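Local coordinates for type IV pilus biogenesis factor PilY1 (Pseudomonas aeruginosa, PDB 3HX6), which primes assembly of type IV pili, stabilises the assembled fibres and takes part in adhesion to host cells and in twitching motility, which seems to depend on its calcium binding, at residues A[521-533]-A[541-553]. The protein carries 3 engineered substitutions. Numbering follows the deposited sequence.
Sequences GTEQKGLGGLTLS and EVCSSGECLTVNP
T531 and C543 exchange two backbone hydrogen bonds, T531 N to C543 O (2.9 Å) and C543 N to T531 O (2.8 Å). Two residues on, S533 and E541 repeat the pattern, S533 N to E541 O (2.8 Å) and E541 N to S533 O (2.7 Å). L532 and V542 form the non-hydrogen-bonded pair between these rungs of an antiparallel hairpin. T531, S533, E541 and C543 share one sheet face, where C543 SG is bonded to C548 SG, a disulfide that staples the turn leading into strand 548-550.

Beyond the ladder, S544 OG gives a weak hydrogen bond to Q524 OE1 (2.8 Å), an oxygen also hydrogen-bonded to T480 OG1. With CG anti to its carbonyl carbon (chi1 -75°) and the chain extended beyond, Q524 reaches the 544-547 turn, NE2 lying 3.5 Å from E547 CB. E547 directs its carboxylate elsewhere, into a salt bridge with R410. L530 CD2 packs against V542 CG2 (3.8 Å) and S544 CB. L549, beside V542, meets T522 CG2 through CD1, tip to tip.

The 525-530 loop wraps around the turn, G528 CA making a CH...O contact with S544 O (3.3 Å). In this C-terminal domain of PilY1, away from the calcium site, the loop links the small three-stranded sheet to strand 521-524, which runs between strands 408-415 and 477-483 of the large mixed sheet; L530 and S544 also touch strand 459-466.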
loop_
_atom_site.group_PDB
_atom_site.type_symbol
_atom_site.label_atom_id
_atom_site.label_comp_id
_atom_site.label_asym_id
_atom_site.label_seq_id
_atom_site.Cartn_x
_atom_site.Cartn_y
_atom_site.Cartn_z
ATOM N N GLY A 521 -13.313 8.568 19.132
ATOM C CA GLY A 521 -13.000 9.856 18.551
ATOM C C GLY A 521 -11.739 10.489 19.104
ATOM O O GLY A 521 -11.375 10.270 20.260
ATOM N N THR A 522 -11.069 11.265 18.260
ATOM C CA THR A 522 -9.856 11.966 18.648
ATOM C C THR A 522 -9.770 13.284 17.885
ATOM O O THR A 522 -10.086 13.354 16.693
ATOM C CB THR A 522 -8.589 11.125 18.373
ATOM O OG1 THR A 522 -7.437 11.842 18.830
ATOM C CG2 THR A 522 -8.439 10.837 16.895
ATOM N N GLU A 523 -9.354 14.326 18.597
ATOM C CA GLU A 523 -9.221 15.664 18.041
ATOM C C GLU A 523 -7.948 15.764 17.202
ATOM O O GLU A 523 -6.873 15.386 17.662
ATOM C CB GLU A 523 -9.191 16.673 19.192
ATOM C CG GLU A 523 -9.087 18.134 18.800
ATOM C CD GLU A 523 -9.149 19.053 20.008
ATOM O OE1 GLU A 523 -8.333 18.874 20.941
ATOM O OE2 GLU A 523 -10.016 19.949 20.030
ATOM N N GLN A 524 -8.070 16.260 15.972
ATOM C CA GLN A 524 -6.911 16.400 15.085
ATOM C C GLN A 524 -6.649 17.842 14.638
ATOM O O GLN A 524 -7.544 18.687 14.655
ATOM C CB GLN A 524 -7.064 15.502 13.850
ATOM C CG GLN A 524 -6.828 14.023 14.125
ATOM C CD GLN A 524 -6.603 13.210 12.856
ATOM O OE1 GLN A 524 -7.497 13.073 12.020
ATOM N NE2 GLN A 524 -5.397 12.668 12.708
ATOM N N LYS A 525 -5.409 18.105 14.234
ATOM C CA LYS A 525 -4.989 19.434 13.792
ATOM C C LYS A 525 -5.811 20.028 12.653
ATOM O O LYS A 525 -6.599 19.334 12.003
ATOM C CB LYS A 525 -3.511 19.418 13.387
ATOM C CG LYS A 525 -2.542 19.433 14.562
ATOM C CD LYS A 525 -1.095 19.486 14.085
ATOM C CE LYS A 525 -0.126 19.676 15.246
ATOM N NZ LYS A 525 -0.257 18.605 16.277
ATOM N N GLY A 526 -5.601 21.326 12.433
ATOM C CA GLY A 526 -6.294 22.080 11.401
ATOM C C GLY A 526 -6.926 21.302 10.266
ATOM O O GLY A 526 -6.340 20.359 9.733
ATOM N N LEU A 527 -8.128 21.723 9.892
ATOM C CA LEU A 527 -8.897 21.095 8.820
ATOM C C LEU A 527 -8.061 20.544 7.674
ATOM O O LEU A 527 -7.061 21.142 7.270
ATOM C CB LEU A 527 -9.922 22.086 8.265
ATOM C CG LEU A 527 -11.097 22.460 9.173
ATOM C CD1 LEU A 527 -10.618 23.146 10.445
ATOM C CD2 LEU A 527 -12.019 23.371 8.406
ATOM N N GLY A 528 -8.490 19.399 7.157
ATOM C CA GLY A 528 -7.795 18.764 6.055
ATOM C C GLY A 528 -8.618 17.641 5.452
ATOM O O GLY A 528 -8.150 16.928 4.561
ATOM N N GLY A 529 -9.849 17.487 5.936
ATOM C CA GLY A 529 -10.724 16.441 5.438
ATOM C C GLY A 529 -10.154 15.071 5.750
ATOM O O GLY A 529 -9.090 14.967 6.357
ATOM N N LEU A 530 -10.859 14.017 5.357
ATOM C CA LEU A 530 -10.370 12.668 5.603
ATOM C C LEU A 530 -10.104 11.915 4.312
ATOM O O LEU A 530 -10.903 11.947 3.377
ATOM C CB LEU A 530 -11.358 11.860 6.452
ATOM C CG LEU A 530 -11.447 12.130 7.955
ATOM C CD1 LEU A 530 -12.297 11.043 8.595
ATOM C CD2 LEU A 530 -10.063 12.137 8.580
ATOM N N THR A 531 -8.965 11.239 4.274
ATOM C CA THR A 531 -8.576 10.447 3.122
ATOM C C THR A 531 -8.149 9.085 3.636
ATOM O O THR A 531 -7.563 8.975 4.711
ATOM C CB THR A 531 -7.398 11.085 2.360
ATOM O OG1 THR A 531 -7.802 12.348 1.820
ATOM C CG2 THR A 531 -6.957 10.183 1.220
ATOM N N LEU A 532 -8.461 8.049 2.874
ATOM C CA LEU A 532 -8.103 6.693 3.255
ATOM C C LEU A 532 -7.037 6.217 2.285
ATOM O O LEU A 532 -7.211 6.304 1.074
ATOM C CB LEU A 532 -9.340 5.787 3.189
ATOM C CG LEU A 532 -9.255 4.304 3.580
ATOM C CD1 LEU A 532 -8.548 3.519 2.503
ATOM C CD2 LEU A 532 -8.544 4.156 4.910
ATOM N N SER A 533 -5.922 5.733 2.822
ATOM C CA SER A 533 -4.835 5.240 1.986
ATOM C C SER A 533 -4.176 4.037 2.641
ATOM O O SER A 533 -4.633 3.549 3.674
ATOM C CB SER A 533 -3.794 6.338 1.755
ATOM O OG SER A 533 -3.158 6.702 2.969
ATOM N N GLU A 541 -4.637 3.426 6.326
ATOM C CA GLU A 541 -4.459 4.582 7.191
ATOM C C GLU A 541 -5.492 5.615 6.815
ATOM O O GLU A 541 -5.924 5.676 5.671
ATOM C CB GLU A 541 -3.104 5.252 6.980
ATOM C CG GLU A 541 -1.877 4.451 7.289
ATOM C CD GLU A 541 -0.662 5.354 7.378
ATOM O OE1 GLU A 541 -0.519 6.237 6.503
ATOM O OE2 GLU A 541 0.139 5.186 8.319
ATOM N N VAL A 542 -5.869 6.439 7.780
ATOM C CA VAL A 542 -6.807 7.511 7.518
ATOM C C VAL A 542 -6.033 8.778 7.849
ATOM O O VAL A 542 -5.444 8.896 8.920
ATOM C CB VAL A 542 -8.079 7.399 8.399
ATOM C CG1 VAL A 542 -7.720 7.471 9.877
ATOM C CG2 VAL A 542 -9.055 8.504 8.029
ATOM N N CYS A 543 -6.000 9.713 6.913
ATOM C CA CYS A 543 -5.273 10.948 7.136
ATOM C C CYS A 543 -6.212 12.136 7.065
ATOM O O CYS A 543 -7.262 12.076 6.429
ATOM C CB CYS A 543 -4.181 11.131 6.080
ATOM S SG CYS A 543 -3.026 9.742 5.813
ATOM N N SER A 544 -5.825 13.218 7.723
ATOM C CA SER A 544 -6.620 14.433 7.708
ATOM C C SER A 544 -5.688 15.596 7.410
ATOM O O SER A 544 -5.743 16.199 6.338
ATOM C CB SER A 544 -7.306 14.646 9.058
ATOM O OG SER A 544 -6.355 14.804 10.093
ATOM N N SER A 545 -4.816 15.887 8.366
ATOM C CA SER A 545 -3.868 16.975 8.232
ATOM C C SER A 545 -2.833 16.831 9.330
ATOM O O SER A 545 -3.176 16.721 10.511
ATOM C CB SER A 545 -4.586 18.317 8.368
ATOM O OG SER A 545 -3.675 19.396 8.258
ATOM N N GLY A 546 -1.567 16.824 8.932
ATOM C CA GLY A 546 -0.492 16.688 9.894
ATOM C C GLY A 546 -0.340 15.267 10.401
ATOM O O GLY A 546 0.780 14.781 10.564
ATOM N N GLU A 547 -1.459 14.591 10.644
ATOM C CA GLU A 547 -1.414 13.226 11.150
ATOM C C GLU A 547 -2.217 12.220 10.337
ATOM O O GLU A 547 -3.311 12.506 9.854
ATOM C CB GLU A 547 -1.915 13.176 12.599
ATOM C CG GLU A 547 -0.858 13.419 13.681
ATOM C CD GLU A 547 -0.079 12.159 14.055
ATOM O OE1 GLU A 547 -0.706 11.182 14.522
ATOM O OE2 GLU A 547 1.161 12.150 13.887
ATOM N N CYS A 548 -1.641 11.036 10.189
ATOM C CA CYS A 548 -2.288 9.931 9.511
ATOM C C CYS A 548 -2.368 8.905 10.623
ATOM O O CYS A 548 -1.443 8.793 11.428
ATOM C CB CYS A 548 -1.421 9.366 8.392
ATOM S SG CYS A 548 -1.339 10.283 6.819
ATOM N N LEU A 549 -3.462 8.162 10.688
ATOM C CA LEU A 549 -3.598 7.158 11.729
ATOM C C LEU A 549 -3.845 5.788 11.120
ATOM O O LEU A 549 -4.775 5.607 10.335
ATOM C CB LEU A 549 -4.753 7.520 12.665
ATOM C CG LEU A 549 -4.697 8.890 13.349
ATOM C CD1 LEU A 549 -5.985 9.115 14.122
ATOM C CD2 LEU A 549 -3.501 8.973 14.283
ATOM N N THR A 550 -2.993 4.829 11.465
ATOM C CA THR A 550 -3.168 3.478 10.969
ATOM C C THR A 550 -4.519 3.046 11.529
ATOM O O THR A 550 -4.823 3.303 12.693
ATOM C CB THR A 550 -2.067 2.528 11.502
ATOM O OG1 THR A 550 -0.777 3.030 11.129
ATOM C CG2 THR A 550 -2.245 1.128 10.922
ATOM N N VAL A 551 -5.339 2.408 10.704
ATOM C CA VAL A 551 -6.650 1.979 11.165
ATOM C C VAL A 551 -6.905 0.490 11.008
ATOM O O VAL A 551 -6.316 -0.179 10.158
ATOM C CB VAL A 551 -7.771 2.745 10.437
ATOM C CG1 VAL A 551 -7.744 4.207 10.841
ATOM C CG2 VAL A 551 -7.599 2.612 8.935
ATOM N N ASN A 552 -7.790 -0.020 11.851
ATOM C CA ASN A 552 -8.164 -1.421 11.822
ATOM C C ASN A 552 -9.646 -1.505 11.468
ATOM O O ASN A 552 -10.507 -1.206 12.286
ATOM C CB ASN A 552 -7.893 -2.063 13.184
ATOM C CG ASN A 552 -8.417 -3.478 13.275
ATOM O OD1 ASN A 552 -8.433 -4.212 12.286
ATOM N ND2 ASN A 552 -8.834 -3.878 14.475
ATOM N N PRO A 553 -9.953 -1.913 10.227
ATOM C CA PRO A 553 -11.326 -2.044 9.724
ATOM C C PRO A 553 -12.158 -3.045 10.519
ATOM O O PRO A 553 -13.378 -3.071 10.411
ATOM C CB PRO A 553 -11.127 -2.497 8.277
ATOM C CG PRO A 553 -9.770 -1.970 7.926
ATOM C CD PRO A 553 -8.985 -2.271 9.177
#